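PDB 3KZG: arginine 3rd transport system periplasmic binding protein from Legionella pneumophila subsp. pneumophila str. Philadelphia 1, which probably binds arginine or a related solute in the periplasm and hands it to an ABC transporter, as other family 3 solute-binding proteins do. Local coordinates for residues A[51-54]-A[55-58]; A[199-202]-A[203-206]; A[211-214]-A[215-218]; A[222-225]-A[226-229]. All coordinates share one frame; numbering follows the deposited sequence.

All four contacts are local, each joining neighbouring turns of a helix or the entry to one. Contact 1 and contact 2 lie where helices 55-60 and 202-217 begin, with centres about 20 Å apart; contact 3 and contact 4 lie where helices 202-217 and 220-228 finish. Contact 3 is the buried one, aliphatic and selenomethionine side chains packing on helix 29-40, and contact 1 is partly buried round a phenylalanine pair. Contacts 2 and 4 are at the surface: both use backbone bonds, with a water added in contact 2 and aromatic rings in contact 4. Contacts 2 and 3 share helix 202-217, and contacts 2, 3 and 4 all touch the second subunit.

Contact 1: A[51-54]-A[55-58]; sequences IFDD and LFPA
Phe52 faces the first turn of helix 55-60 with both its carbonyl and its ring. Its O accepts a hydrogen bond from Leu55 N (3.0 Å), the donor standing well above the carbonyl plane. The ring is swung out with CG anti to the backbone N (chi1 -172°), and the edge of Phe56 is directed at its face in an offset edge-to-face pair, planes at 88° and centroids 5.8 Å apart. Leu55 CD1 reaches the same ring, 4.1 Å from Phe52 CD1, the two side chains crossing nearly at right angles. This turn leads from strand 44-50 into helix 55-60, a strand-to-helix connection within the periplasmic binding protein fold. Asp53 follows, its O at the edge of the Phe56 ring, 3.4 Å from Phe56 CD2. Its carboxylate comes up to the same carbon, with Asp53 OD2 3.8 Å from Phe56 CD2 and the carboxylate and ring planes 73° apart. The Phe56 ring also takes part in a cation-pi contact with Arg77, so cationic and anionic groups both border it. Asp54 O accepts the i+4 bond from Ala58 N (3.1 Å), although the position of that oxygen is less certain.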
ATOM      1  N   ILE A  51     -25.830 -15.678  27.541  1.00 27.03           N
ATOM      2  CA  ILE A  51     -26.183 -14.298  27.796  1.00 26.75           C
ATOM      3  C   ILE A  51     -24.835 -13.751  28.270  1.00 26.00           C
ATOM      4  O   ILE A  51     -24.168 -14.381  29.091  1.00 25.03           O
ATOM      5  CB  ILE A  51     -27.228 -14.187  28.917  1.00 27.52           C
ATOM      6  CG1 ILE A  51     -28.562 -14.758  28.436  1.00 28.56           C
ATOM      7  CG2 ILE A  51     -27.392 -12.738  29.343  1.00 26.25           C
ATOM      8  CD1 ILE A  51     -29.662 -14.672  29.468  1.00 29.35           C
ATOM      9  N   PHE A  52     -24.433 -12.597  27.745  1.00 24.60           N
ATOM     10  CA  PHE A  52     -23.144 -11.990  28.082  1.00 23.84           C
ATOM     11  C   PHE A  52     -22.586 -12.284  29.482  1.00 25.08           C
ATOM     12  O   PHE A  52     -21.487 -12.830  29.617  1.00 23.86           O
ATOM     13  CB  PHE A  52     -23.203 -10.470  27.883  1.00 22.48           C
ATOM     14  CG  PHE A  52     -21.864  -9.791  28.025  1.00 21.18           C
ATOM     15  CD1 PHE A  52     -20.902  -9.905  27.023  1.00 22.55           C
ATOM     16  CD2 PHE A  52     -21.547  -9.082  29.179  1.00 21.61           C
ATOM     17  CE1 PHE A  52     -19.639  -9.327  27.170  1.00 21.04           C
ATOM     18  CE2 PHE A  52     -20.288  -8.500  29.341  1.00 22.05           C
ATOM     19  CZ  PHE A  52     -19.330  -8.624  28.332  1.00 23.18           C
ATOM     20  N   ASP A  53     -23.333 -11.916  30.520  1.00 25.57           N
ATOM     21  CA  ASP A  53     -22.877 -12.120  31.894  1.00 27.76           C
ATOM     22  C   ASP A  53     -22.574 -13.575  32.277  1.00 27.06           C
ATOM     23  O   ASP A  53     -21.785 -13.821  33.188  1.00 26.35           O
ATOM     24  CB  ASP A  53     -23.899 -11.548  32.875  1.00 31.99           C
ATOM     25  CG  ASP A  53     -23.295 -11.262  34.233  1.00 35.39           C
ATOM     26  OD1 ASP A  53     -24.055 -11.147  35.217  1.00 37.62           O
ATOM     27  OD2 ASP A  53     -22.052 -11.142  34.308  1.00 37.21           O
ATOM     28  N   ASP A  54     -23.193 -14.535  31.595  1.00 25.16           N
ATOM     29  CA  ASP A  54     -22.951 -15.938  31.912  1.00 26.17           C
ATOM     30  C   ASP A  54     -21.659 -16.477  31.302  1.00 25.95           C
ATOM     31  O   ASP A  54     -21.214 -17.572  31.652  1.00 26.51           O
ATOM     32  CB  ASP A  54     -24.121 -16.818  31.453  1.00 25.67           C
ATOM     33  CG  ASP A  54     -25.379 -16.620  32.292  1.00 27.29           C
ATOM     34  OD1 ASP A  54     -25.265 -16.226  33.473  1.00 27.55           O
ATOM     35  OD2 ASP A  54     -26.482 -16.880  31.769  1.00 28.33           O
ATOM     36  N   LEU A  55     -21.056 -15.710  30.397  1.00 24.59           N
ATOM     37  CA  LEU A  55     -19.827 -16.132  29.732  1.00 23.49           C
ATOM     38  C   LEU A  55     -18.682 -16.388  30.702  1.00 23.79           C
ATOM     39  O   LEU A  55     -17.906 -17.328  30.526  1.00 22.45           O
ATOM     40  CB  LEU A  55     -19.398 -15.085  28.695  1.00 23.19           C
ATOM     41  CG  LEU A  55     -20.213 -15.025  27.400  1.00 22.29           C
ATOM     42  CD1 LEU A  55     -19.766 -13.835  26.563  1.00 20.87           C
ATOM     43  CD2 LEU A  55     -20.040 -16.337  26.625  1.00 19.56           C
ATOM     44  N   PHE A  56     -18.582 -15.545  31.723  1.00 24.95           N
ATOM     45  CA  PHE A  56     -17.530 -15.664  32.721  1.00 27.02           C
ATOM     46  C   PHE A  56     -17.565 -17.011  33.457  1.00 28.75           C
ATOM     47  O   PHE A  56     -16.557 -17.721  33.510  1.00 28.10           O
ATOM     48  CB  PHE A  56     -17.629 -14.492  33.694  1.00 26.63           C
ATOM     49  CG  PHE A  56     -17.572 -13.145  33.015  1.00 28.85           C
ATOM     50  CD1 PHE A  56     -16.380 -12.674  32.476  1.00 28.16           C
ATOM     51  CD2 PHE A  56     -18.723 -12.372  32.865  1.00 27.50           C
ATOM     52  CE1 PHE A  56     -16.330 -11.460  31.795  1.00 27.28           C
ATOM     53  CE2 PHE A  56     -18.683 -11.154  32.185  1.00 27.69           C
ATOM     54  CZ  PHE A  56     -17.485 -10.699  31.649  1.00 27.95           C
ATOM     55  N   PRO A  57     -18.722 -17.384  34.032  1.00 30.21           N
ATOM     56  CA  PRO A  57     -18.754 -18.673  34.728  1.00 30.41           C
ATOM     57  C   PRO A  57     -18.609 -19.846  33.757  1.00 29.85           C
ATOM     58  O   PRO A  57     -17.989 -20.857  34.087  1.00 29.83           O
ATOM     59  CB  PRO A  57     -20.105 -18.645  35.439  1.00 31.42           C
ATOM     60  CG  PRO A  57     -20.947 -17.816  34.513  1.00 32.54           C
ATOM     61  CD  PRO A  57     -20.010 -16.682  34.171  1.00 30.83           C
ATOM     62  N   ALA A  58     -19.167 -19.697  32.559  1.00 28.16           N
ATOM     63  CA  ALA A  58     -19.093 -20.736  31.536  1.00 27.81           C
ATOM     64  C   ALA A  58     -17.640 -21.069  31.194  1.00 27.79           C
ATOM     65  O   ALA A  58     -17.287 -22.233  30.997  1.00 27.87           O
ATOM     66  CB  ALA A  58     -19.831 -20.287  30.279  1.00 26.45           C
TER

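Contact 2: A[199-202]-A[203-206]; sequences PDQF and VLIK
Gln201 and Phe202 offer their carbonyls to the next turn, and backbone hydrogen bonds dominate this contact. Ile205 N donates to Gln201 O over 3.0 Å, a nearly straight bond (168° at the hydrogen) that meets the carbonyl close to head-on. Lys206 N donates to Phe202 O, also 3.0 Å, with the donor tilted 34° from the carbonyl plane. A water adds to the polar set: it donates to Asp200 O at 2.6 Å and accepts from Val203 N at 3.1 Å, linking the loop to an N-H of the opening helical turn. The same water lies over the centre of one face of the Phe202 ring.

Apolar contact is supplied by Phe202 and Val203. With CG lodged between the backbone N and the carbonyl carbon (chi1 58°), the phenyl group is folded back beside the following residue, and Phe202 CE1 comes within 3.5 Å of Val203 CG2. The Lys206 chain runs extended beyond CG, its first methylenes passing the Phe202 carbonyl, with Lys206 CG 3.1 Å from Phe202 O. Gln201 and Leu204 run side by side in the same direction.

Charge enters from outside, where Asp200 OD2 makes a salt bridge with Arg62. Lys206 packs on Glu191 of the second subunit. The arrangement is that of a helix N-terminus: Gln201 occupies the N-cap position of helix 202-217, and its carbonyl accepts the i+4 bond typical of an alpha-helix's first turn.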
ATOM      1  N   PRO A 199      -6.430 -18.944  33.049  1.00 23.99           N
ATOM      2  CA  PRO A 199      -4.979 -18.810  33.218  1.00 24.61           C
ATOM      3  C   PRO A 199      -4.110 -19.980  32.757  1.00 25.69           C
ATOM      4  O   PRO A 199      -2.993 -19.772  32.269  1.00 25.71           O
ATOM      5  CB  PRO A 199      -4.834 -18.537  34.713  1.00 25.24           C
ATOM      6  CG  PRO A 199      -6.069 -17.754  35.017  1.00 24.76           C
ATOM      7  CD  PRO A 199      -7.133 -18.551  34.283  1.00 24.20           C
ATOM      8  N   ASP A 200      -4.606 -21.204  32.904  1.00 24.09           N
ATOM      9  CA  ASP A 200      -3.818 -22.365  32.509  1.00 24.35           C
ATOM     10  C   ASP A 200      -3.834 -22.668  31.017  1.00 23.24           C
ATOM     11  O   ASP A 200      -3.301 -23.689  30.585  1.00 23.95           O
ATOM     12  CB  ASP A 200      -4.268 -23.612  33.280  1.00 25.86           C
ATOM     13  CG  ASP A 200      -5.736 -23.932  33.079  1.00 27.75           C
ATOM     14  OD1 ASP A 200      -6.302 -23.555  32.032  1.00 28.04           O
ATOM     15  OD2 ASP A 200      -6.321 -24.583  33.968  1.00 30.90           O
ATOM     16  N   GLN A 201      -4.429 -21.785  30.225  1.00 22.00           N
ATOM     17  CA  GLN A 201      -4.496 -22.009  28.788  1.00 19.79           C
ATOM     18  C   GLN A 201      -3.513 -21.108  28.039  1.00 20.37           C
ATOM     19  O   GLN A 201      -3.718 -20.790  26.869  1.00 17.51           O
ATOM     20  CB  GLN A 201      -5.920 -21.761  28.283  1.00 19.91           C
ATOM     21  CG  GLN A 201      -6.996 -22.581  29.003  1.00 19.53           C
ATOM     22  CD  GLN A 201      -8.359 -22.446  28.351  1.00 18.21           C
ATOM     23  OE1 GLN A 201      -8.595 -22.981  27.263  1.00 19.10           O
ATOM     24  NE2 GLN A 201      -9.256 -21.714  29.000  1.00 14.93           N
ATOM     25  N   PHE A 202      -2.440 -20.717  28.719  1.00 19.15           N
ATOM     26  CA  PHE A 202      -1.433 -19.851  28.124  1.00 20.69           C
ATOM     27  C   PHE A 202      -0.802 -20.410  26.850  1.00 21.03           C
ATOM     28  O   PHE A 202      -0.388 -19.646  25.976  1.00 21.20           O
ATOM     29  CB  PHE A 202      -0.351 -19.505  29.159  1.00 22.84           C
ATOM     30  CG  PHE A 202       0.354 -20.701  29.738  1.00 25.98           C
ATOM     31  CD1 PHE A 202       1.378 -21.333  29.035  1.00 25.91           C
ATOM     32  CD2 PHE A 202       0.003 -21.190  30.992  1.00 25.72           C
ATOM     33  CE1 PHE A 202       2.045 -22.430  29.577  1.00 27.70           C
ATOM     34  CE2 PHE A 202       0.663 -22.287  31.543  1.00 27.91           C
ATOM     35  CZ  PHE A 202       1.685 -22.908  30.835  1.00 26.67           C
ATOM     36  N   VAL A 203      -0.735 -21.732  26.717  1.00 20.67           N
ATOM     37  CA  VAL A 203      -0.149 -22.293  25.509  1.00 19.90           C
ATOM     38  C   VAL A 203      -1.052 -21.986  24.316  1.00 21.33           C
ATOM     39  O   VAL A 203      -0.572 -21.579  23.254  1.00 19.04           O
ATOM     40  CB  VAL A 203       0.051 -23.819  25.614  1.00 22.24           C
ATOM     41  CG1 VAL A 203       0.469 -24.381  24.260  1.00 21.07           C
ATOM     42  CG2 VAL A 203       1.119 -24.136  26.662  1.00 21.98           C
ATOM     43  N   LEU A 204      -2.358 -22.173  24.495  1.00 18.97           N
ATOM     44  CA  LEU A 204      -3.313 -21.905  23.425  1.00 18.13           C
ATOM     45  C   LEU A 204      -3.355 -20.413  23.084  1.00 17.41           C
ATOM     46  O   LEU A 204      -3.390 -20.032  21.911  1.00 18.11           O
ATOM     47  CB  LEU A 204      -4.715 -22.388  23.828  1.00 18.19           C
ATOM     48  CG  LEU A 204      -5.874 -22.100  22.864  1.00 16.41           C
ATOM     49  CD1 LEU A 204      -5.578 -22.691  21.495  1.00 17.49           C
ATOM     50  CD2 LEU A 204      -7.164 -22.678  23.432  1.00 15.66           C
ATOM     51  N   ILE A 205      -3.358 -19.575  24.113  1.00 16.00           N
ATOM     52  CA  ILE A 205      -3.389 -18.133  23.917  1.00 16.48           C
ATOM     53  C   ILE A 205      -2.160 -17.669  23.121  1.00 16.68           C
ATOM     54  O   ILE A 205      -2.267 -16.816  22.229  1.00 15.47           O
ATOM     55  CB  ILE A 205      -3.454 -17.411  25.284  1.00 15.86           C
ATOM     56  CG1 ILE A 205      -4.838 -17.630  25.909  1.00 17.78           C
ATOM     57  CG2 ILE A 205      -3.183 -15.923  25.122  1.00 16.71           C
ATOM     58  CD1 ILE A 205      -5.992 -17.049  25.082  1.00 17.86           C
ATOM     59  N   LYS A 206      -0.999 -18.241  23.436  1.00 15.99           N
ATOM     60  CA  LYS A 206       0.232 -17.889  22.740  1.00 16.13           C
ATOM     61  C   LYS A 206       0.179 -18.240  21.259  1.00 17.39           C
ATOM     62  O   LYS A 206       0.680 -17.488  20.421  1.00 15.60           O
ATOM     63  CB  LYS A 206       1.434 -18.558  23.412  1.00 16.84           C
ATOM     64  CG  LYS A 206       1.846 -17.842  24.692  1.00 20.12           C
ATOM     65  CD  LYS A 206       3.022 -18.517  25.386  1.00 23.97           C
ATOM     66  CE  LYS A 206       3.346 -17.800  26.694  1.00 23.37           C
ATOM     67  NZ  LYS A 206       4.434 -18.466  27.454  1.00 25.79           N
TER
HETATM   68  O   HOH W   1      -1.788 -24.110  28.464  1.00 16.04           O

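Contact 3: A[211-214]-A[215-218]; sequences ILLE and MEAD
Ile211 and selenomethionine Met215 stand one turn apart and provide the apolar part of the contact. The branch methyl Ile211 CG2 approaches the selenium, 4.2 Å from Met215 SE. The Met215 chain is extended as far as SE and then bends at chi3 (75°), which turns its CE methyl aside. Both side chains lie against Arg40 of helix 29-40. A second pair mixes characters: Leu213 CD2 comes 3.6 Å from Glu216 OE1, so a methyl group borders one oxygen of a buried carboxylate. Glu216 OE2 is also close to Glu216 OE1 of the second subunit, and this nearness of like charges would probably favour protonation of one of the two groups.

Backbone hydrogen bonds carry the helix through this region. Met215 N donates to Ile211 O over 2.9 Å, and Ala217 N to Leu213 O over 3.0 Å, both donors a little off the carbonyl planes. These are the i to i+4 bonds of an alpha-helix, here the last turns of helix 202-217, in the C-terminal helical region of the solute-binding protein. Asp218 N closes the series on Glu214 O at 3.1 Å, where the chain leaves helical geometry.

Asp218 adds side-chain bonds at the helix end. Its CG sits between the backbone N and the carbonyl carbon (chi1 64°), which folds the carboxylate back toward the last turn. There OD1 is hydrogen-bonded to Thr220 OG1 and OD2 forms a salt bridge with Arg40, tying the helix end to helices 220-228 and 29-40.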
ATOM      1  N   ILE A 211      -0.929 -16.214  15.545  1.00 14.71           N
ATOM      2  CA  ILE A 211      -1.890 -16.208  14.443  1.00 13.82           C
ATOM      3  C   ILE A 211      -2.407 -14.794  14.175  1.00 14.11           C
ATOM      4  O   ILE A 211      -2.540 -14.384  13.021  1.00 13.31           O
ATOM      5  CB  ILE A 211      -3.122 -17.120  14.739  1.00 16.57           C
ATOM      6  CG1 ILE A 211      -2.702 -18.590  14.794  1.00 17.92           C
ATOM      7  CG2 ILE A 211      -4.185 -16.943  13.659  1.00 15.38           C
ATOM      8  CD1 ILE A 211      -2.056 -19.087  13.519  1.00 19.83           C
ATOM      9  N   LEU A 212      -2.712 -14.063  15.246  1.00 11.53           N
ATOM     10  CA  LEU A 212      -3.209 -12.694  15.121  1.00 13.23           C
ATOM     11  C   LEU A 212      -2.162 -11.801  14.461  1.00 13.06           C
ATOM     12  O   LEU A 212      -2.498 -10.933  13.659  1.00 13.70           O
ATOM     13  CB  LEU A 212      -3.575 -12.125  16.500  1.00 13.42           C
ATOM     14  CG  LEU A 212      -4.876 -12.622  17.150  1.00 13.65           C
ATOM     15  CD1 LEU A 212      -4.970 -12.087  18.581  1.00 16.30           C
ATOM     16  CD2 LEU A 212      -6.072 -12.152  16.325  1.00 15.42           C
ATOM     17  N   LEU A 213      -0.895 -12.015  14.810  1.00 12.12           N
ATOM     18  CA  LEU A 213       0.186 -11.237  14.225  1.00 11.40           C
ATOM     19  C   LEU A 213       0.337 -11.567  12.735  1.00 12.43           C
ATOM     20  O   LEU A 213       0.526 -10.670  11.916  1.00 12.74           O
ATOM     21  CB  LEU A 213       1.495 -11.506  14.976  1.00  9.26           C
ATOM     22  CG  LEU A 213       1.540 -10.936  16.404  1.00 13.39           C
ATOM     23  CD1 LEU A 213       2.793 -11.393  17.131  1.00 10.04           C
ATOM     24  CD2 LEU A 213       1.476  -9.413  16.332  1.00 12.18           C
ATOM     25  N   GLU A 214       0.226 -12.846  12.382  1.00 12.80           N
ATOM     26  CA  GLU A 214       0.353 -13.261  10.986  1.00 13.72           C
ATOM     27  C   GLU A 214      -0.826 -12.770  10.149  1.00 14.35           C
ATOM     28  O   GLU A 214      -0.689 -12.550   8.946  1.00 17.76           O
ATOM     29  CB  GLU A 214       0.470 -14.786  10.916  1.00 18.57           C
ATOM     30  CG  GLU A 214       1.512 -15.316  11.893  1.00 20.23           C
ATOM     31  CD  GLU A 214       1.583 -16.823  11.954  1.00 21.72           C
ATOM     32  OE1 GLU A 214       0.521 -17.474  11.983  1.00 21.77           O
ATOM     33  OE2 GLU A 214       2.712 -17.354  11.995  1.00 24.92           O
HETATM   34  N   MSE A 215      -1.988 -12.599  10.773  1.00 12.43           N
HETATM   35  CA  MSE A 215      -3.158 -12.098  10.048  1.00 14.33           C
HETATM   36  C   MSE A 215      -3.019 -10.597   9.803  1.00 13.70           C
HETATM   37  O   MSE A 215      -3.495 -10.066   8.800  1.00 14.09           O
HETATM   38  CB  MSE A 215      -4.447 -12.350  10.844  1.00 15.74           C
HETATM   39  CG  MSE A 215      -4.984 -13.771  10.767  1.00 20.10           C
HETATM   40 SE   MSE A 215      -6.522 -13.962  11.851  1.00 32.46          SE
HETATM   41  CE  MSE A 215      -7.778 -13.013  10.704  1.00 25.51           C
ATOM     42  N   GLU A 216      -2.380  -9.909  10.739  1.00 14.17           N
ATOM     43  CA  GLU A 216      -2.201  -8.479  10.592  1.00 16.43           C
ATOM     44  C   GLU A 216      -1.129  -8.246   9.541  1.00 16.19           C
ATOM     45  O   GLU A 216      -1.149  -7.240   8.836  1.00 16.01           O
ATOM     46  CB  GLU A 216      -1.814  -7.855  11.939  1.00 17.48           C
ATOM     47  CG  GLU A 216      -2.837  -8.170  13.020  1.00 22.60           C
ATOM     48  CD  GLU A 216      -2.506  -7.585  14.375  1.00 23.72           C
ATOM     49  OE1 GLU A 216      -1.351  -7.702  14.826  1.00 23.62           O
ATOM     50  OE2 GLU A 216      -3.422  -7.020  15.004  1.00 29.24           O
ATOM     51  N   ALA A 217      -0.217  -9.202   9.410  1.00 17.20           N
ATOM     52  CA  ALA A 217       0.866  -9.074   8.444  1.00 17.06           C
ATOM     53  C   ALA A 217       0.508  -9.448   6.999  1.00 17.36           C
ATOM     54  O   ALA A 217       1.097  -8.904   6.070  1.00 16.02           O
ATOM     55  CB  ALA A 217       2.070  -9.882   8.910  1.00 16.35           C
ATOM     56  N   ASP A 218      -0.442 -10.363   6.796  1.00 18.87           N
ATOM     57  CA  ASP A 218      -0.796 -10.756   5.432  1.00 19.83           C
ATOM     58  C   ASP A 218      -2.048 -10.089   4.865  1.00 20.15           C
ATOM     59  O   ASP A 218      -2.522 -10.472   3.796  1.00 21.78           O
ATOM     60  CB  ASP A 218      -0.929 -12.285   5.308  1.00 22.64           C
ATOM     61  CG  ASP A 218      -2.064 -12.857   6.143  1.00 22.36           C
ATOM     62  OD1 ASP A 218      -3.064 -12.149   6.383  1.00 21.21           O
ATOM     63  OD2 ASP A 218      -1.960 -14.033   6.544  1.00 24.55           O
TER

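Contact 4: A[222-225]-A[226-229]; sequences LRLY and SEYF
Phe229 brings CD2 over one face of the Tyr225 ring, offset toward its rim, 3.4 Å from Tyr225 CE1. The rings are oblique, planes at 55° and centroids 4.9 Å apart, and Phe229 CB makes a CH-pi contact over the same tyrosine ring. Beside this pair, Leu224 and Tyr228 run in the same direction, with Leu224 CD1 3.8 Å from Tyr228 CE2. The Ser226 hydroxyl sits between the backbone N and carbonyl carbon (chi1 64°), which turns it back toward the preceding turn. Ser226 OG lies within reach of Leu222 O (3.0 Å) and of Arg223 O, whose position is less certain; which takes its single proton is not settled.

Backbone bonds of the last turns of helix 220-228, the C-terminal helix of the modelled chain, set these groups in place. Ser226 N donates to Leu222 O. Tyr225 O takes two donors, Phe229 N at 2.8 Å, nearly in line with the carbonyl, and Tyr228 N at 3.2 Å, well above the carbonyl plane. Farther out, Phe29 pairs edge-to-face with Tyr228 and Phe229, while Tyr228 OH is hydrogen-bonded to Asp32, fastening this helix to helix 29-40. Leu222 and Tyr225 pack against Ala217 of the second subunit.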
ATOM      1  N   LEU A 222      -6.916  -6.855   8.090  1.00 16.35           N
ATOM      2  CA  LEU A 222      -7.366  -5.573   7.561  1.00 15.91           C
ATOM      3  C   LEU A 222      -8.614  -5.734   6.705  1.00 15.85           C
ATOM      4  O   LEU A 222      -9.572  -4.970   6.848  1.00 15.77           O
ATOM      5  CB  LEU A 222      -6.260  -4.917   6.732  1.00 14.84           C
ATOM      6  CG  LEU A 222      -6.587  -3.527   6.169  1.00 17.33           C
ATOM      7  CD1 LEU A 222      -7.000  -2.594   7.301  1.00 18.11           C
ATOM      8  CD2 LEU A 222      -5.377  -2.967   5.446  1.00 17.57           C
ATOM      9  N   ARG A 223      -8.603  -6.732   5.825  1.00 17.29           N
ATOM     10  CA  ARG A 223      -9.739  -6.982   4.952  1.00 20.53           C
ATOM     11  C   ARG A 223     -11.012  -7.227   5.756  1.00 20.49           C
ATOM     12  O   ARG A 223     -12.048  -6.616   5.496  1.00 21.60           O
ATOM     13  CB  ARG A 223      -9.459  -8.176   4.035  1.00 25.20           C
ATOM     14  CG  ARG A 223     -10.581  -8.444   3.035  1.00 30.22           C
ATOM     15  CD  ARG A 223     -10.205  -9.489   1.986  1.00 35.10           C
ATOM     16  NE  ARG A 223      -9.921 -10.798   2.569  1.00 40.47           N
ATOM     17  CZ  ARG A 223      -8.710 -11.215   2.928  1.00 42.03           C
ATOM     18  NH1 ARG A 223      -7.654 -10.428   2.761  1.00 43.61           N
ATOM     19  NH2 ARG A 223      -8.557 -12.420   3.462  1.00 41.95           N
ATOM     20  N   LEU A 224     -10.937  -8.106   6.748  1.00 19.96           N
ATOM     21  CA  LEU A 224     -12.111  -8.392   7.559  1.00 18.73           C
ATOM     22  C   LEU A 224     -12.556  -7.153   8.329  1.00 19.03           C
ATOM     23  O   LEU A 224     -13.727  -6.767   8.293  1.00 18.52           O
ATOM     24  CB  LEU A 224     -11.817  -9.521   8.538  1.00 19.24           C
ATOM     25  CG  LEU A 224     -12.985  -9.902   9.444  1.00 19.31           C
ATOM     26  CD1 LEU A 224     -14.151 -10.426   8.598  1.00 19.33           C
ATOM     27  CD2 LEU A 224     -12.517 -10.954  10.445  1.00 21.39           C
ATOM     28  N   TYR A 225     -11.611  -6.527   9.021  1.00 17.74           N
ATOM     29  CA  TYR A 225     -11.908  -5.338   9.803  1.00 18.33           C
ATOM     30  C   TYR A 225     -12.590  -4.249   8.974  1.00 20.28           C
ATOM     31  O   TYR A 225     -13.574  -3.645   9.412  1.00 17.86           O
ATOM     32  CB  TYR A 225     -10.619  -4.774  10.404  1.00 18.11           C
ATOM     33  CG  TYR A 225     -10.849  -3.604  11.321  1.00 18.32           C
ATOM     34  CD1 TYR A 225     -11.074  -3.792  12.683  1.00 18.45           C
ATOM     35  CD2 TYR A 225     -10.873  -2.300  10.821  1.00 18.50           C
ATOM     36  CE1 TYR A 225     -11.316  -2.702  13.525  1.00 19.97           C
ATOM     37  CE2 TYR A 225     -11.116  -1.219  11.646  1.00 17.66           C
ATOM     38  CZ  TYR A 225     -11.336  -1.423  12.993  1.00 19.84           C
ATOM     39  OH  TYR A 225     -11.584  -0.340  13.800  1.00 24.27           O
ATOM     40  N   SER A 226     -12.069  -4.004   7.776  1.00 21.81           N
ATOM     41  CA  SER A 226     -12.616  -2.967   6.914  1.00 23.98           C
ATOM     42  C   SER A 226     -14.028  -3.281   6.433  1.00 24.99           C
ATOM     43  O   SER A 226     -14.834  -2.374   6.249  1.00 23.57           O
ATOM     44  CB  SER A 226     -11.686  -2.725   5.717  1.00 25.39           C
ATOM     45  OG  SER A 226     -11.592  -3.871   4.890  1.00 29.81           O
ATOM     46  N   GLU A 227     -14.329  -4.564   6.244  1.00 26.74           N
ATOM     47  CA  GLU A 227     -15.661  -4.975   5.793  1.00 27.83           C
ATOM     48  C   GLU A 227     -16.728  -4.589   6.817  1.00 26.11           C
ATOM     49  O   GLU A 227     -17.878  -4.338   6.467  1.00 27.04           O
ATOM     50  CB  GLU A 227     -15.721  -6.494   5.573  1.00 31.66           C
ATOM     51  CG  GLU A 227     -14.724  -7.044   4.564  1.00 36.65           C
ATOM     52  CD  GLU A 227     -14.891  -8.536   4.325  1.00 41.63           C
ATOM     53  OE1 GLU A 227     -15.877  -8.933   3.663  1.00 44.07           O
ATOM     54  OE2 GLU A 227     -14.041  -9.318   4.807  1.00 44.19           O
ATOM     55  N   TYR A 228     -16.330  -4.537   8.084  1.00 23.21           N
ATOM     56  CA  TYR A 228     -17.247  -4.212   9.164  1.00 21.52           C
ATOM     57  C   TYR A 228     -17.195  -2.779   9.661  1.00 22.67           C
ATOM     58  O   TYR A 228     -18.230  -2.168   9.893  1.00 22.95           O
ATOM     59  CB  TYR A 228     -16.988  -5.122  10.366  1.00 20.49           C
ATOM     60  CG  TYR A 228     -17.612  -6.488  10.276  1.00 17.64           C
ATOM     61  CD1 TYR A 228     -18.914  -6.712  10.723  1.00 15.83           C
ATOM     62  CD2 TYR A 228     -16.902  -7.561   9.745  1.00 18.07           C
ATOM     63  CE1 TYR A 228     -19.493  -7.976  10.646  1.00 17.01           C
ATOM     64  CE2 TYR A 228     -17.468  -8.823   9.659  1.00 17.79           C
ATOM     65  CZ  TYR A 228     -18.761  -9.028  10.111  1.00 17.60           C
ATOM     66  OH  TYR A 228     -19.304 -10.293  10.040  1.00 18.29           O
ATOM     67  N   PHE A 229     -15.992  -2.242   9.822  1.00 21.60           N
ATOM     68  CA  PHE A 229     -15.847  -0.907  10.378  1.00 23.36           C
ATOM     69  C   PHE A 229     -15.224   0.133   9.443  1.00 24.50           C
ATOM     70  O   PHE A 229     -14.970  -0.184   8.263  1.00 25.37           O
ATOM     71  CB  PHE A 229     -15.033  -1.024  11.672  1.00 22.29           C
ATOM     72  CG  PHE A 229     -15.403  -2.232  12.509  1.00 20.99           C
ATOM     73  CD1 PHE A 229     -16.639  -2.303  13.155  1.00 20.04           C
ATOM     74  CD2 PHE A 229     -14.528  -3.314  12.619  1.00 19.94           C
ATOM     75  CE1 PHE A 229     -16.998  -3.435  13.895  1.00 18.05           C
ATOM     76  CE2 PHE A 229     -14.877  -4.451  13.357  1.00 17.77           C
ATOM     77  CZ  PHE A 229     -16.113  -4.512  13.993  1.00 20.24           C
TER